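Local coordinates for protein probable transcriptional regulator (Rhodococcus jostii, PDB 3HIM) that probably acts as a dimeric TetR-family transcriptional regulator, binding DNA at cis-regulatory sites through a helix-turn-helix motif, at residues 100-111 / 166-177. Residues are numbered along the deposited sequence; the frame is centred on the assembly and turned at random.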
# COMPACT_ATOMS: atom_id res chain seq x y z
N TYR B 100 1.52 -12.36 8.84
CA TYR B 100 1.01 -11.51 7.77
C TYR B 100 2.04 -10.48 7.31
O TYR B 100 2.33 -10.38 6.11
CB TYR B 100 -0.25 -10.80 8.23
CG TYR B 100 -1.01 -10.07 7.15
CD1 TYR B 100 -1.60 -10.75 6.08
CD2 TYR B 100 -1.21 -8.70 7.26
CE1 TYR B 100 -2.37 -10.04 5.09
CE2 TYR B 100 -1.93 -7.99 6.31
CZ TYR B 100 -2.52 -8.66 5.24
OH TYR B 100 -3.23 -7.92 4.34
N VAL B 101 2.61 -9.73 8.25
CA VAL B 101 3.61 -8.71 7.92
C VAL B 101 4.89 -9.34 7.30
O VAL B 101 5.37 -8.89 6.24
CB VAL B 101 3.94 -7.85 9.16
CG1 VAL B 101 5.18 -6.98 8.93
CG2 VAL B 101 2.71 -6.98 9.54
N THR B 102 5.41 -10.39 7.95
CA THR B 102 6.57 -11.14 7.44
C THR B 102 6.34 -11.60 6.00
O THR B 102 7.20 -11.43 5.16
CB THR B 102 6.88 -12.37 8.34
OG1 THR B 102 7.08 -11.92 9.67
CG2 THR B 102 8.11 -13.14 7.86
N TRP B 103 5.17 -12.19 5.73
CA TRP B 103 4.86 -12.64 4.38
C TRP B 103 4.96 -11.50 3.38
O TRP B 103 5.54 -11.64 2.29
CB TRP B 103 3.48 -13.28 4.30
CG TRP B 103 3.24 -13.97 2.99
CD1 TRP B 103 3.40 -15.30 2.73
CD2 TRP B 103 2.84 -13.36 1.75
NE1 TRP B 103 3.11 -15.57 1.40
CE2 TRP B 103 2.76 -14.39 0.78
CE3 TRP B 103 2.54 -12.04 1.36
CZ2 TRP B 103 2.39 -14.15 -0.55
CZ3 TRP B 103 2.16 -11.80 0.03
CH2 TRP B 103 2.10 -12.85 -0.91
N HIS B 104 4.38 -10.37 3.75
CA HIS B 104 4.36 -9.23 2.88
C HIS B 104 5.74 -8.57 2.62
O HIS B 104 5.96 -8.01 1.54
CB HIS B 104 3.33 -8.22 3.37
CG HIS B 104 1.96 -8.47 2.83
ND1 HIS B 104 1.61 -8.17 1.53
CD2 HIS B 104 0.86 -9.00 3.41
CE1 HIS B 104 0.35 -8.51 1.33
NE2 HIS B 104 -0.13 -9.00 2.46
N ALA B 105 6.63 -8.64 3.59
CA ALA B 105 8.03 -8.23 3.39
C ALA B 105 8.80 -9.22 2.50
O ALA B 105 9.37 -8.82 1.49
CB ALA B 105 8.73 -8.07 4.72
N ASP B 106 8.81 -10.50 2.88
CA ASP B 106 9.48 -11.55 2.06
C ASP B 106 8.93 -11.72 0.64
O ASP B 106 9.70 -11.94 -0.29
CB ASP B 106 9.40 -12.92 2.74
CG ASP B 106 10.21 -13.01 4.02
OD1 ASP B 106 11.09 -12.15 4.29
OD2 ASP B 106 9.97 -13.99 4.76
N ASN B 107 7.62 -11.62 0.45
CA ASN B 107 7.06 -11.87 -0.88
C ASN B 107 6.58 -10.64 -1.60
O ASN B 107 5.66 -10.72 -2.43
CB ASN B 107 5.93 -12.90 -0.79
CG ASN B 107 6.41 -14.18 -0.18
OD1 ASN B 107 7.05 -14.98 -0.85
ND2 ASN B 107 6.14 -14.37 1.11
N ARG B 108 7.22 -9.50 -1.30
CA ARG B 108 6.77 -8.19 -1.77
C ARG B 108 6.65 -8.07 -3.30
O ARG B 108 5.72 -7.41 -3.80
CB ARG B 108 7.65 -7.04 -1.20
CG ARG B 108 9.15 -7.14 -1.50
CD ARG B 108 10.00 -6.19 -0.62
NE ARG B 108 11.43 -6.27 -0.95
CZ ARG B 108 12.28 -7.12 -0.38
NH1 ARG B 108 11.88 -7.98 0.56
NH2 ARG B 108 13.54 -7.11 -0.76
N ALA B 109 7.59 -8.68 -4.03
CA ALA B 109 7.63 -8.56 -5.50
C ALA B 109 6.45 -9.29 -6.10
O ALA B 109 5.72 -8.73 -6.89
CB ALA B 109 8.96 -9.08 -6.08
N SER B 110 6.26 -10.53 -5.68
CA SER B 110 5.05 -11.24 -6.03
C SER B 110 3.80 -10.52 -5.54
O SER B 110 2.82 -10.46 -6.26
CB SER B 110 5.07 -12.66 -5.49
OG SER B 110 3.86 -13.29 -5.82
N ALA B 111 3.84 -9.98 -4.32
CA ALA B 111 2.66 -9.29 -3.76
C ALA B 111 2.26 -8.08 -4.61
O ALA B 111 1.09 -7.91 -4.93
CB ALA B 111 2.91 -8.87 -2.32
N THR B 166 -5.03 -5.27 7.75
CA THR B 166 -4.80 -5.87 6.45
C THR B 166 -4.12 -4.82 5.56
O THR B 166 -3.18 -5.12 4.81
CB THR B 166 -6.09 -6.41 5.82
OG1 THR B 166 -7.02 -5.35 5.71
CG2 THR B 166 -6.71 -7.42 6.73
N SER B 167 -4.58 -3.57 5.70
CA SER B 167 -4.00 -2.46 4.97
C SER B 167 -2.49 -2.25 5.28
O SER B 167 -1.67 -2.08 4.35
CB SER B 167 -4.81 -1.19 5.22
OG SER B 167 -4.08 -0.09 4.76
N LEU B 168 -2.12 -2.29 6.56
CA LEU B 168 -0.70 -2.17 6.96
C LEU B 168 0.20 -3.26 6.38
O LEU B 168 1.29 -2.96 5.88
CB LEU B 168 -0.53 -2.16 8.49
CG LEU B 168 -1.01 -0.88 9.17
CD1 LEU B 168 -1.06 -1.08 10.67
CD2 LEU B 168 -0.10 0.26 8.80
N GLY B 169 -0.24 -4.51 6.46
CA GLY B 169 0.53 -5.65 5.90
C GLY B 169 0.72 -5.49 4.38
O GLY B 169 1.85 -5.57 3.89
N ILE B 170 -0.37 -5.23 3.67
CA ILE B 170 -0.31 -5.05 2.23
C ILE B 170 0.61 -3.90 1.83
O ILE B 170 1.34 -4.02 0.84
CB ILE B 170 -1.71 -4.80 1.66
CG1 ILE B 170 -2.53 -6.11 1.69
CG2 ILE B 170 -1.62 -4.21 0.23
CD1 ILE B 170 -4.05 -5.90 1.57
N ASP B 171 0.61 -2.80 2.59
CA ASP B 171 1.43 -1.65 2.22
C ASP B 171 2.92 -1.89 2.46
O ASP B 171 3.76 -1.28 1.82
CB ASP B 171 0.97 -0.37 2.90
CG ASP B 171 1.57 0.87 2.26
OD1 ASP B 171 1.26 1.18 1.07
OD2 ASP B 171 2.35 1.55 2.95
N VAL B 172 3.24 -2.78 3.39
CA VAL B 172 4.62 -3.22 3.59
C VAL B 172 5.22 -3.65 2.25
O VAL B 172 6.39 -3.42 1.98
CB VAL B 172 4.70 -4.38 4.64
CG1 VAL B 172 6.02 -5.19 4.53
CG2 VAL B 172 4.47 -3.86 6.09
N SER B 173 4.43 -4.28 1.39
CA SER B 173 4.98 -4.76 0.11
C SER B 173 5.39 -3.61 -0.81
O SER B 173 6.20 -3.80 -1.71
CB SER B 173 4.02 -5.72 -0.60
OG SER B 173 3.82 -6.89 0.18
N ARG B 174 4.83 -2.43 -0.57
CA ARG B 174 5.17 -1.23 -1.32
C ARG B 174 6.48 -0.63 -0.85
O ARG B 174 7.36 -0.41 -1.66
CB ARG B 174 4.06 -0.17 -1.22
CG ARG B 174 4.29 1.09 -2.08
CD ARG B 174 3.20 2.16 -1.84
NE ARG B 174 3.14 2.51 -0.41
CZ ARG B 174 4.00 3.31 0.20
NH1 ARG B 174 4.99 3.91 -0.48
NH2 ARG B 174 3.88 3.51 1.50
N TRP B 175 6.61 -0.36 0.45
CA TRP B 175 7.74 0.46 0.95
C TRP B 175 8.94 -0.32 1.44
O TRP B 175 10.02 0.23 1.57
CB TRP B 175 7.31 1.45 2.06
CG TRP B 175 6.75 0.79 3.31
CD1 TRP B 175 5.42 0.61 3.62
CD2 TRP B 175 7.49 0.23 4.40
NE1 TRP B 175 5.29 -0.04 4.83
CE2 TRP B 175 6.54 -0.28 5.34
CE3 TRP B 175 8.85 0.10 4.68
CZ2 TRP B 175 6.93 -0.89 6.53
CZ3 TRP B 175 9.23 -0.53 5.87
CH2 TRP B 175 8.27 -1.01 6.78
N PHE B 176 8.75 -1.60 1.73
CA PHE B 176 9.81 -2.38 2.35
C PHE B 176 10.84 -2.82 1.29
O PHE B 176 10.46 -3.10 0.16
CB PHE B 176 9.20 -3.58 3.06
CG PHE B 176 10.18 -4.45 3.78
CD1 PHE B 176 10.83 -5.49 3.12
CD2 PHE B 176 10.44 -4.25 5.13
CE1 PHE B 176 11.74 -6.30 3.77
CE2 PHE B 176 11.35 -5.07 5.81
CZ PHE B 176 12.00 -6.09 5.13
N PRO B 177 12.14 -2.86 1.64
CA PRO B 177 12.77 -2.43 2.89
C PRO B 177 13.06 -0.93 2.94
O PRO B 177 13.28 -0.31 1.89
CB PRO B 177 14.10 -3.18 2.88
CG PRO B 177 14.42 -3.38 1.43
CD PRO B 177 13.10 -3.50 0.71
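Val101 and Gly169 bring their CA atoms to 4.8 Å where helices 100-106 and 166-175 run nearly parallel, their axes 7.8 Å apart and crossing at -21°. Gly169 makes this closeness possible: the Tyr100 ring occupies the place a CB would take, its CE2 lying 3.4 Å from Gly169 CA. With CG anti to the backbone N (chi1 -171°), the ring reaches across, and its OH donates to Thr166 O, which also accepts the helical bond from Ile170 N.

His104 is the knob in a hole formed by Gly169, Ile170, Val172 and Ser173. One imidazole face lies over Ile170 CA in a CH-pi contact, while Trp103 covers the opposite face. ND1 donates in the ring plane to Ser173 OG at 2.9 Å, and that hydroxyl donates in turn to His104 O at 2.8 Å. A leucine in place of His104 would probably leave Ser173 OG without the N-H it accepts, held by the backbone carbonyl alone, and remove the flat face under Ile170 CA.

Farther along, Phe176 is sandwiched between Pro177 and Ala105, whose CB sits 3.7 Å from the ring centroid. Arg108 brings NH1 to the ring's edge, its guanidinium plane turned 66° from the ring; NH1 bonds back to Ala105 O, and Pro177 CD lies over the guanidinium face.

Helix 158-175 also faces the second subunit, where Ser167 bonds Asp171 of that subunit and Asp171 its Ser167. The contact thus joins this helix to helices 89-106 and 108-116, the reciprocal His104-Ser173 pair and the Tyr100 hydroxyl satisfying buried polar atoms within otherwise largely apolar packing.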